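Local atomic coordinates of acyl-coenzyme A oxidase 1 (Yarrowia lipolytica, PDB entry 5Y9D), a protein that oxidises the acyl chain of acyl-CoA to the trans-2-enoyl-CoA with FAD as cofactor and passes the electrons to oxygen, releasing hydrogen peroxide, in peroxisomal fatty acid beta-oxidation. Residues G141-Q147 against Q280-Y286; T91-V95 against D121-R127; H131-I136 against A156-K160. One frame throughout, in Å; residues are numbered along the deposited sequence.

Interaction 1: G141-Q147 against Q280-Y286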
loop_
_atom_site.group_PDB
_atom_site.type_symbol
_atom_site.label_atom_id
_atom_site.label_comp_id
_atom_site.label_asym_id
_atom_site.label_seq_id
_atom_site.Cartn_x
_atom_site.Cartn_y
_atom_site.Cartn_z
ATOM N N GLY A 141 30.093 -10.826 14.729
ATOM C CA GLY A 141 30.626 -10.799 13.361
ATOM C C GLY A 141 31.804 -9.872 13.098
ATOM O O GLY A 141 32.591 -10.123 12.204
ATOM N N SER A 142 31.916 -8.783 13.852
ATOM C CA SER A 142 33.015 -7.837 13.662
ATOM C C SER A 142 33.946 -7.730 14.851
ATOM O O SER A 142 34.995 -7.105 14.738
ATOM C CB SER A 142 32.491 -6.458 13.315
ATOM O OG SER A 142 31.882 -6.463 12.033
ATOM N N GLY A 143 33.597 -8.335 15.985
ATOM C CA GLY A 143 34.512 -8.322 17.125
ATOM C C GLY A 143 35.374 -9.573 17.180
ATOM O O GLY A 143 34.949 -10.608 16.727
ATOM N N THR A 144 36.571 -9.488 17.745
ATOM C CA THR A 144 37.361 -10.693 18.003
ATOM C C THR A 144 36.597 -11.543 19.013
ATOM O O THR A 144 35.668 -11.056 19.631
ATOM C CB THR A 144 38.766 -10.383 18.575
ATOM O OG1 THR A 144 38.651 -9.810 19.893
ATOM C CG2 THR A 144 39.539 -9.409 17.641
ATOM N N PRO A 145 36.990 -12.813 19.177
ATOM C CA PRO A 145 36.445 -13.610 20.273
ATOM C C PRO A 145 36.595 -12.988 21.658
ATOM O O PRO A 145 35.667 -13.083 22.434
ATOM C CB PRO A 145 37.224 -14.920 20.174
ATOM C CG PRO A 145 37.488 -15.048 18.717
ATOM C CD PRO A 145 37.768 -13.644 18.238
ATOM N N GLU A 146 37.715 -12.352 21.971
ATOM C CA GLU A 146 37.876 -11.691 23.290
ATOM C C GLU A 146 36.927 -10.493 23.438
ATOM O O GLU A 146 36.414 -10.251 24.519
ATOM C CB GLU A 146 39.299 -11.149 23.534
ATOM C CG GLU A 146 40.450 -11.945 22.934
ATOM C CD GLU A 146 40.798 -11.520 21.510
ATOM O OE1 GLU A 146 41.181 -10.342 21.268
ATOM O OE2 GLU A 146 40.678 -12.383 20.623
ATOM N N GLN A 147 36.758 -9.725 22.360
ATOM C CA GLN A 147 35.944 -8.515 22.370
ATOM C C GLN A 147 34.520 -8.904 22.660
ATOM O O GLN A 147 33.906 -8.364 23.571
ATOM C CB GLN A 147 36.034 -7.773 21.025
ATOM C CG GLN A 147 37.329 -6.976 20.838
ATOM C CD GLN A 147 37.300 -6.114 19.600
ATOM O OE1 GLN A 147 36.913 -6.563 18.524
ATOM N NE2 GLN A 147 37.690 -4.854 19.748
ATOM N N GLN A 280 39.838 -0.133 22.148
ATOM C CA GLN A 280 39.364 -1.525 22.129
ATOM C C GLN A 280 37.851 -1.701 21.888
ATOM O O GLN A 280 37.373 -2.812 21.780
ATOM C CB GLN A 280 39.736 -2.213 23.442
ATOM C CG GLN A 280 41.227 -2.429 23.651
ATOM C CD GLN A 280 41.932 -1.268 24.359
ATOM O OE1 GLN A 280 41.470 -0.120 24.362
ATOM N NE2 GLN A 280 43.075 -1.572 24.955
ATOM N N ASN A 281 37.118 -0.601 21.812
ATOM C CA ASN A 281 35.691 -0.613 21.541
ATOM C C ASN A 281 35.427 -0.735 20.072
ATOM O O ASN A 281 34.344 -1.124 19.659
ATOM C CB ASN A 281 35.031 0.683 22.057
ATOM C CG ASN A 281 34.711 0.623 23.537
ATOM O OD1 ASN A 281 33.757 1.221 23.980
ATOM N ND2 ASN A 281 35.480 -0.148 24.298
ATOM N N MET A 282 36.397 -0.344 19.272
ATOM C CA MET A 282 36.304 -0.546 17.844
ATOM C C MET A 282 36.393 -2.029 17.685
ATOM O O MET A 282 37.162 -2.675 18.372
ATOM C CB MET A 282 37.459 0.134 17.127
ATOM C CG MET A 282 37.895 -0.584 15.895
ATOM S SD MET A 282 38.910 0.468 14.860
ATOM C CE MET A 282 38.869 -0.404 13.296
ATOM N N LEU A 283 35.605 -2.574 16.787
ATOM C CA LEU A 283 35.516 -4.015 16.644
ATOM C C LEU A 283 36.539 -4.455 15.590
ATOM O O LEU A 283 36.527 -3.945 14.485
ATOM C CB LEU A 283 34.074 -4.395 16.296
ATOM C CG LEU A 283 33.043 -4.027 17.390
ATOM C CD1 LEU A 283 31.608 -4.095 16.890
ATOM C CD2 LEU A 283 33.230 -4.926 18.580
ATOM N N MET A 284 37.439 -5.375 15.958
ATOM C CA MET A 284 38.703 -5.549 15.237
ATOM C C MET A 284 38.967 -6.962 14.742
ATOM O O MET A 284 40.113 -7.406 14.690
ATOM C CB MET A 284 39.884 -5.106 16.123
ATOM C CG MET A 284 39.917 -3.628 16.450
ATOM S SD MET A 284 41.534 -3.017 16.969
ATOM C CE MET A 284 41.091 -1.436 17.674
ATOM N N ARG A 285 37.926 -7.673 14.362
ATOM C CA ARG A 285 38.109 -9.007 13.835
ATOM C C ARG A 285 38.885 -8.921 12.511
ATOM O O ARG A 285 39.829 -9.685 12.276
ATOM C CB ARG A 285 36.759 -9.688 13.660
ATOM C CG ARG A 285 36.832 -11.194 13.593
ATOM C CD ARG A 285 35.455 -11.816 13.536
ATOM N NE ARG A 285 35.553 -13.270 13.440
ATOM C CZ ARG A 285 35.475 -14.128 14.458
ATOM N NH1 ARG A 285 35.581 -15.435 14.225
ATOM N NH2 ARG A 285 35.297 -13.713 15.705
ATOM N N TYR A 286 38.513 -7.949 11.685
ATOM C CA TYR A 286 39.048 -7.814 10.341
ATOM C C TYR A 286 39.910 -6.576 10.132
ATOM O O TYR A 286 40.923 -6.629 9.441
ATOM C CB TYR A 286 37.891 -7.759 9.341
ATOM C CG TYR A 286 36.988 -8.962 9.387
ATOM C CD1 TYR A 286 37.517 -10.240 9.371
ATOM C CD2 TYR A 286 35.600 -8.822 9.432
ATOM C CE1 TYR A 286 36.699 -11.354 9.419
ATOM C CE2 TYR A 286 34.771 -9.932 9.475
ATOM C CZ TYR A 286 35.333 -11.199 9.467
ATOM O OH TYR A 286 34.544 -12.321 9.494
#
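The guanidinium group of Arg-285 meets the carbonyl oxygen of Gly-143 at its edge: NH2 donates to O at 3.3 Å, the oxygen lying in the guanidinium plane and the N-H pointing almost straight at it (170°). CD of Pro-145 stands obliquely to the same group, 3.5 Å from NH2. At the root of the same side chain, CB of Arg-285 lies over the centre of one face of the Tyr-286 ring, whose CE2 approaches Gly-141 O obliquely. The flat amide of Gln-147 is gripped at both ends. Its OE1 accepts from two backbone amides in its own plane, each on a lone pair: Met-284 N across the contact at 2.9 Å and Thr-144 N at 3.0 Å. Its NE2 donates to Met-282 O at 2.6 Å and weakly to Gln-280 O, which fixes the rotation of the amide. CG anti to the carbonyl carbon (chi1 -77°) and an extended chain beyond it carry the amide across to the loop 280-284. Between these groups, Arg-285 N donates to Ser-142 O at 3.0 Å. The loop itself is tied to strand 228-238 by backbone bonds of Asn-281 and Leu-283. Thr-144 OG1 receives Gln-147 N at 3.1 Å, so Thr-144 and Gln-147 complete a capping box at the start of helix 145-153, here with the glutamine amide also clasping the loop that follows strand 275-278.

Interaction 2: T91-V95 against D121-R127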
loop_
_atom_site.group_PDB
_atom_site.type_symbol
_atom_site.label_atom_id
_atom_site.label_comp_id
_atom_site.label_asym_id
_atom_site.label_seq_id
_atom_site.Cartn_x
_atom_site.Cartn_y
_atom_site.Cartn_z
ATOM N N THR A 91 5.093 -3.235 24.355
ATOM C CA THR A 91 6.199 -3.802 23.627
ATOM C C THR A 91 7.378 -4.063 24.590
ATOM O O THR A 91 8.048 -5.105 24.500
ATOM C CB THR A 91 6.601 -2.871 22.486
ATOM O OG1 THR A 91 5.457 -2.617 21.652
ATOM C CG2 THR A 91 7.701 -3.458 21.655
ATOM N N MET A 92 7.611 -3.149 25.533
ATOM C CA MET A 92 8.679 -3.364 26.513
ATOM C C MET A 92 8.410 -4.547 27.403
ATOM O O MET A 92 9.286 -5.345 27.622
ATOM C CB MET A 92 8.923 -2.146 27.394
ATOM C CG MET A 92 10.215 -1.460 27.072
ATOM S SD MET A 92 11.651 -2.527 27.190
ATOM C CE MET A 92 12.154 -2.674 25.490
ATOM N N GLU A 93 7.205 -4.639 27.940
ATOM C CA GLU A 93 6.810 -5.848 28.661
ATOM C C GLU A 93 7.010 -7.122 27.796
ATOM O O GLU A 93 7.538 -8.150 28.287
ATOM C CB GLU A 93 5.344 -5.768 29.090
ATOM C CG GLU A 93 5.038 -4.651 30.049
ATOM C CD GLU A 93 3.555 -4.399 30.210
ATOM O OE1 GLU A 93 2.782 -4.837 29.321
ATOM O OE2 GLU A 93 3.160 -3.756 31.224
ATOM N N ARG A 94 6.568 -7.073 26.536
ATOM C CA ARG A 94 6.683 -8.255 25.665
ATOM C C ARG A 94 8.130 -8.636 25.415
ATOM O O ARG A 94 8.491 -9.792 25.502
ATOM C CB ARG A 94 5.886 -8.090 24.375
ATOM C CG ARG A 94 4.390 -8.023 24.670
ATOM C CD ARG A 94 3.567 -7.633 23.475
ATOM N NE ARG A 94 2.217 -7.236 23.853
ATOM C CZ ARG A 94 1.271 -6.860 22.996
ATOM N NH1 ARG A 94 1.501 -6.851 21.688
ATOM N NH2 ARG A 94 0.083 -6.491 23.452
ATOM N N VAL A 95 8.975 -7.661 25.158
ATOM C CA VAL A 95 10.408 -7.910 25.055
ATOM C C VAL A 95 10.938 -8.607 26.314
ATOM O O VAL A 95 11.671 -9.580 26.213
ATOM C CB VAL A 95 11.208 -6.595 24.805
ATOM C CG1 VAL A 95 12.717 -6.845 24.904
ATOM C CG2 VAL A 95 10.871 -6.027 23.457
ATOM N N ASP A 121 2.712 -9.291 15.672
ATOM C CA ASP A 121 3.267 -8.208 16.487
ATOM C C ASP A 121 4.623 -7.762 15.960
ATOM O O ASP A 121 5.666 -8.122 16.470
ATOM C CB ASP A 121 3.382 -8.622 17.952
ATOM C CG ASP A 121 3.793 -7.466 18.846
ATOM O OD1 ASP A 121 3.990 -6.349 18.318
ATOM O OD2 ASP A 121 3.945 -7.654 20.069
ATOM N N MET A 122 4.600 -6.929 14.943
ATOM C CA MET A 122 5.828 -6.420 14.416
ATOM C C MET A 122 6.590 -5.482 15.362
ATOM O O MET A 122 7.814 -5.473 15.307
ATOM C CB MET A 122 5.586 -5.821 13.023
ATOM C CG MET A 122 5.705 -6.904 11.920
ATOM S SD MET A 122 4.970 -6.546 10.301
ATOM C CE MET A 122 3.372 -7.372 10.361
ATOM N N SER A 123 5.922 -4.746 16.256
ATOM C CA SER A 123 6.645 -3.810 17.107
ATOM C C SER A 123 7.627 -4.558 18.067
ATOM O O SER A 123 8.803 -4.200 18.169
ATOM C CB SER A 123 5.669 -2.896 17.854
ATOM O OG SER A 123 5.048 -1.930 16.981
ATOM N N THR A 124 7.164 -5.621 18.725
ATOM C CA THR A 124 8.020 -6.363 19.668
ATOM C C THR A 124 9.110 -7.107 18.903
ATOM O O THR A 124 10.240 -7.268 19.367
ATOM C CB THR A 124 7.240 -7.431 20.439
ATOM O OG1 THR A 124 6.188 -6.835 21.199
ATOM C CG2 THR A 124 8.183 -8.207 21.365
ATOM N N ARG A 125 8.757 -7.601 17.735
ATOM C CA ARG A 125 9.725 -8.287 16.955
ATOM C C ARG A 125 10.896 -7.333 16.671
ATOM O O ARG A 125 12.023 -7.638 16.980
ATOM C CB ARG A 125 9.062 -8.824 15.692
ATOM C CG ARG A 125 9.935 -9.747 14.883
ATOM C CD ARG A 125 10.655 -8.994 13.768
ATOM N NE ARG A 125 11.623 -9.888 13.141
ATOM C CZ ARG A 125 11.318 -10.831 12.260
ATOM N NH1 ARG A 125 10.070 -11.004 11.894
ATOM N NH2 ARG A 125 12.278 -11.602 11.756
ATOM N N THR A 126 10.617 -6.131 16.181
ATOM C CA THR A 126 11.682 -5.186 15.887
ATOM C C THR A 126 12.453 -4.739 17.137
ATOM O O THR A 126 13.707 -4.626 17.111
ATOM C CB THR A 126 11.108 -3.960 15.202
ATOM O OG1 THR A 126 10.432 -4.380 14.030
ATOM C CG2 THR A 126 12.198 -2.979 14.811
ATOM N N ARG A 127 11.705 -4.481 18.218
ATOM C CA ARG A 127 12.300 -3.924 19.423
ATOM C C ARG A 127 13.223 -4.937 20.107
ATOM O O ARG A 127 14.187 -4.589 20.768
ATOM C CB ARG A 127 11.233 -3.419 20.391
ATOM C CG ARG A 127 11.809 -2.582 21.531
ATOM C CD ARG A 127 10.904 -1.425 21.847
ATOM N NE ARG A 127 11.297 -0.701 23.041
ATOM C CZ ARG A 127 10.450 -0.076 23.864
ATOM N NH1 ARG A 127 9.126 -0.087 23.656
ATOM N NH2 ARG A 127 10.935 0.573 24.914
#
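Helix 91-95 and helix 122-127 pass each other with axes 9.0 Å apart at closest and a crossing angle of -58°, and Thr-91 and Thr-124 have the nearest CA atoms. At this crossing CG2 of Thr-91, anti to its own backbone N, presses on Thr-124 CA at 3.5 Å, while its OG1 is hydrogen-bonded to Ala-87 O, one turn earlier in the same helix. CG2 of Val-95 reaches both CG2 of Thr-124 and CB of Arg-127, closing the apolar part of the contact. Asp-121 is the N-cap of helix 122-142: OD1 accepts from Thr-124 N, and OD2 takes Thr-124 OG1 at 2.6 Å. The same OD2 forms a salt bridge with Arg-94 NH1 at 3.0 Å, so two donors reach it from opposite faces of the carboxylate, whose plane stands 86° from that of the guanidinium. The cap thus joins two helices of the N-terminal helical domain of the acyl-CoA oxidase fold. Arg-94 arrives there on an extended chain that runs across Thr-124, with CB 3.4 Å from its OG1, and carries a second salt bridge from NH2 to Asp-79. Met-92, bent at chi2 and chi3, lays CG over one face of the Arg-127 guanidinium and brings CE to 3.3 Å from Arg-127 NE. This NE forms a salt bridge with Asp-266, NH1 bonds to the backbone oxygens of Arg-88 and Gly-264, and NH2 bonds to Tyr-686 OH of the second subunit.

Interaction 3: H131-I136 against A156-K160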
loop_
_atom_site.group_PDB
_atom_site.type_symbol
_atom_site.label_atom_id
_atom_site.label_comp_id
_atom_site.label_asym_id
_atom_site.label_seq_id
_atom_site.Cartn_x
_atom_site.Cartn_y
_atom_site.Cartn_z
ATOM N N HIS A 131 18.605 -5.514 19.226
ATOM C CA HIS A 131 19.657 -5.873 20.164
ATOM C C HIS A 131 20.204 -7.218 19.838
ATOM O O HIS A 131 21.403 -7.411 19.613
ATOM C CB HIS A 131 19.117 -5.928 21.583
ATOM C CG HIS A 131 19.975 -6.712 22.496
ATOM N ND1 HIS A 131 21.086 -6.176 23.102
ATOM C CD2 HIS A 131 19.907 -7.998 22.900
ATOM C CE1 HIS A 131 21.663 -7.094 23.848
ATOM N NE2 HIS A 131 20.965 -8.210 23.746
ATOM N N ASN A 132 19.290 -8.170 19.804
ATOM C CA ASN A 132 19.626 -9.573 19.738
ATOM C C ASN A 132 20.005 -9.990 18.319
ATOM O O ASN A 132 20.834 -10.848 18.169
ATOM C CB ASN A 132 18.470 -10.355 20.327
ATOM C CG ASN A 132 18.239 -11.649 19.648
ATOM O OD1 ASN A 132 17.368 -11.765 18.802
ATOM N ND2 ASN A 132 19.006 -12.639 20.018
ATOM N N ASN A 133 19.460 -9.341 17.294
ATOM C CA ASN A 133 19.882 -9.554 15.873
ATOM C C ASN A 133 20.972 -8.550 15.459
ATOM O O ASN A 133 22.097 -8.935 15.211
ATOM C CB ASN A 133 18.653 -9.513 14.898
ATOM C CG ASN A 133 19.035 -9.478 13.399
ATOM O OD1 ASN A 133 19.787 -10.325 12.913
ATOM N ND2 ASN A 133 18.457 -8.521 12.649
ATOM N N LEU A 134 20.655 -7.261 15.422
ATOM C CA LEU A 134 21.580 -6.269 14.881
ATOM C C LEU A 134 22.772 -5.970 15.765
ATOM O O LEU A 134 23.893 -6.001 15.304
ATOM C CB LEU A 134 20.838 -4.986 14.572
ATOM C CG LEU A 134 19.812 -5.156 13.446
ATOM C CD1 LEU A 134 19.062 -3.860 13.194
ATOM C CD2 LEU A 134 20.509 -5.615 12.183
ATOM N N PHE A 135 22.535 -5.716 17.043
ATOM C CA PHE A 135 23.603 -5.300 17.912
ATOM C C PHE A 135 24.528 -6.466 18.234
ATOM O O PHE A 135 25.752 -6.349 18.119
ATOM C CB PHE A 135 23.080 -4.649 19.200
ATOM C CG PHE A 135 24.129 -4.478 20.218
ATOM C CD1 PHE A 135 24.947 -3.381 20.186
ATOM C CD2 PHE A 135 24.387 -5.478 21.130
ATOM C CE1 PHE A 135 25.965 -3.233 21.099
ATOM C CE2 PHE A 135 25.422 -5.347 22.047
ATOM C CZ PHE A 135 26.206 -4.211 22.033
ATOM N N ILE A 136 23.934 -7.580 18.637
ATOM C CA ILE A 136 24.699 -8.764 19.029
ATOM C C ILE A 136 25.409 -9.360 17.844
ATOM O O ILE A 136 26.576 -9.768 17.964
ATOM C CB ILE A 136 23.787 -9.804 19.697
ATOM C CG1 ILE A 136 23.495 -9.348 21.124
ATOM C CG2 ILE A 136 24.384 -11.220 19.673
ATOM C CD1 ILE A 136 24.706 -9.296 22.012
ATOM N N ALA A 156 25.643 -8.346 27.764
ATOM C CA ALA A 156 25.133 -8.089 26.430
ATOM C C ALA A 156 24.192 -9.142 25.905
ATOM O O ALA A 156 23.054 -8.817 25.547
ATOM C CB ALA A 156 26.285 -7.901 25.460
ATOM N N VAL A 157 24.647 -10.395 25.844
ATOM C CA VAL A 157 23.774 -11.519 25.438
ATOM C C VAL A 157 22.586 -11.715 26.413
ATOM O O VAL A 157 21.427 -11.701 25.984
ATOM C CB VAL A 157 24.545 -12.851 25.268
ATOM C CG1 VAL A 157 23.616 -13.972 24.848
ATOM C CG2 VAL A 157 25.630 -12.720 24.212
ATOM N N ALA A 158 22.849 -11.813 27.716
ATOM C CA ALA A 158 21.753 -11.985 28.703
ATOM C C ALA A 158 20.713 -10.811 28.850
ATOM O O ALA A 158 19.656 -10.984 29.453
ATOM C CB ALA A 158 22.353 -12.320 30.066
ATOM N N VAL A 159 21.036 -9.638 28.310
ATOM C CA VAL A 159 20.259 -8.409 28.489
ATOM C C VAL A 159 20.080 -8.065 29.975
ATOM O O VAL A 159 18.990 -7.813 30.462
ATOM C CB VAL A 159 18.944 -8.472 27.702
ATOM C CG1 VAL A 159 18.453 -7.089 27.427
ATOM C CG2 VAL A 159 19.162 -9.098 26.341
ATOM N N LYS A 160 21.183 -8.108 30.691
ATOM C CA LYS A 160 21.202 -7.735 32.075
ATOM C C LYS A 160 22.033 -6.491 32.244
ATOM O O LYS A 160 23.228 -6.498 32.034
ATOM C CB LYS A 160 21.788 -8.872 32.893
ATOM C CG LYS A 160 21.076 -10.192 32.699
ATOM C CD LYS A 160 20.872 -10.903 34.018
ATOM C CE LYS A 160 20.110 -12.201 33.843
ATOM N NZ LYS A 160 19.214 -12.530 34.985
#
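Apolar packing joins the two segments through Ile-136, Phe-135 and Ala-156. CD1 of Ile-136 reaches out to Ala-156 CB at 4.0 Å and to Val-157 CG2 at 4.2 Å, touching the main chain between them as well. With CG1 anti to the carbonyl carbon (chi1 -77°), the same isoleucine also sets CG1 over one face of the His-131 ring, 3.8 Å above its plane and offset toward the rim. Phe-135 makes a lighter contact: Ala-156 CB lies at the edge of its ring, 4.3 Å from CE2. A methyl-to-imidazole contact follows farther along the loop, where Val-159 CG2 comes obliquely to His-131, 3.3 Å from NE2, the two side chains approaching from opposite directions. Among polar atoms, the imidazole has its bond outside the two segments: ND1 accepts from Gly-164 N, which helps to hold the ring. Ala-156 O lies at the ring edge, near its plane, with NE2 at 2.8 Å. Within the helix, Ile-136 N bonds to His-131 O at 2.7 Å in a pi-type turn; His-131 and Ile-136 both point toward the loop. Leu-102 of helix 101-104 touches Val-159, and Phe-694 of the second subunit packs on the same valine. The contact thus packs the middle of helix 122-142 against the loop that leads from helix 145-153 to strand 166-167.

Overall arrangement
All three contacts draw on helix 122-142: interaction 2 on its N-terminal end, interaction 3 on its middle and interaction 1 on its C-terminal end. Interactions 2 and 3 are buried, with centres 14 Å apart, and both touch the second subunit; interaction 1 is only partly buried, farther from the centre of the chain, and no other chain of the assembly touches it. The chemistry differs with this placement: interaction 2 joins two helices with packed methyl groups and buried charges, interaction 3 sets a helix on a loop mainly by apolar contacts around an imidazole, and interaction 1 ties a turn between helices to a loop beside the beta-sheet with backbone and amide hydrogen bonds.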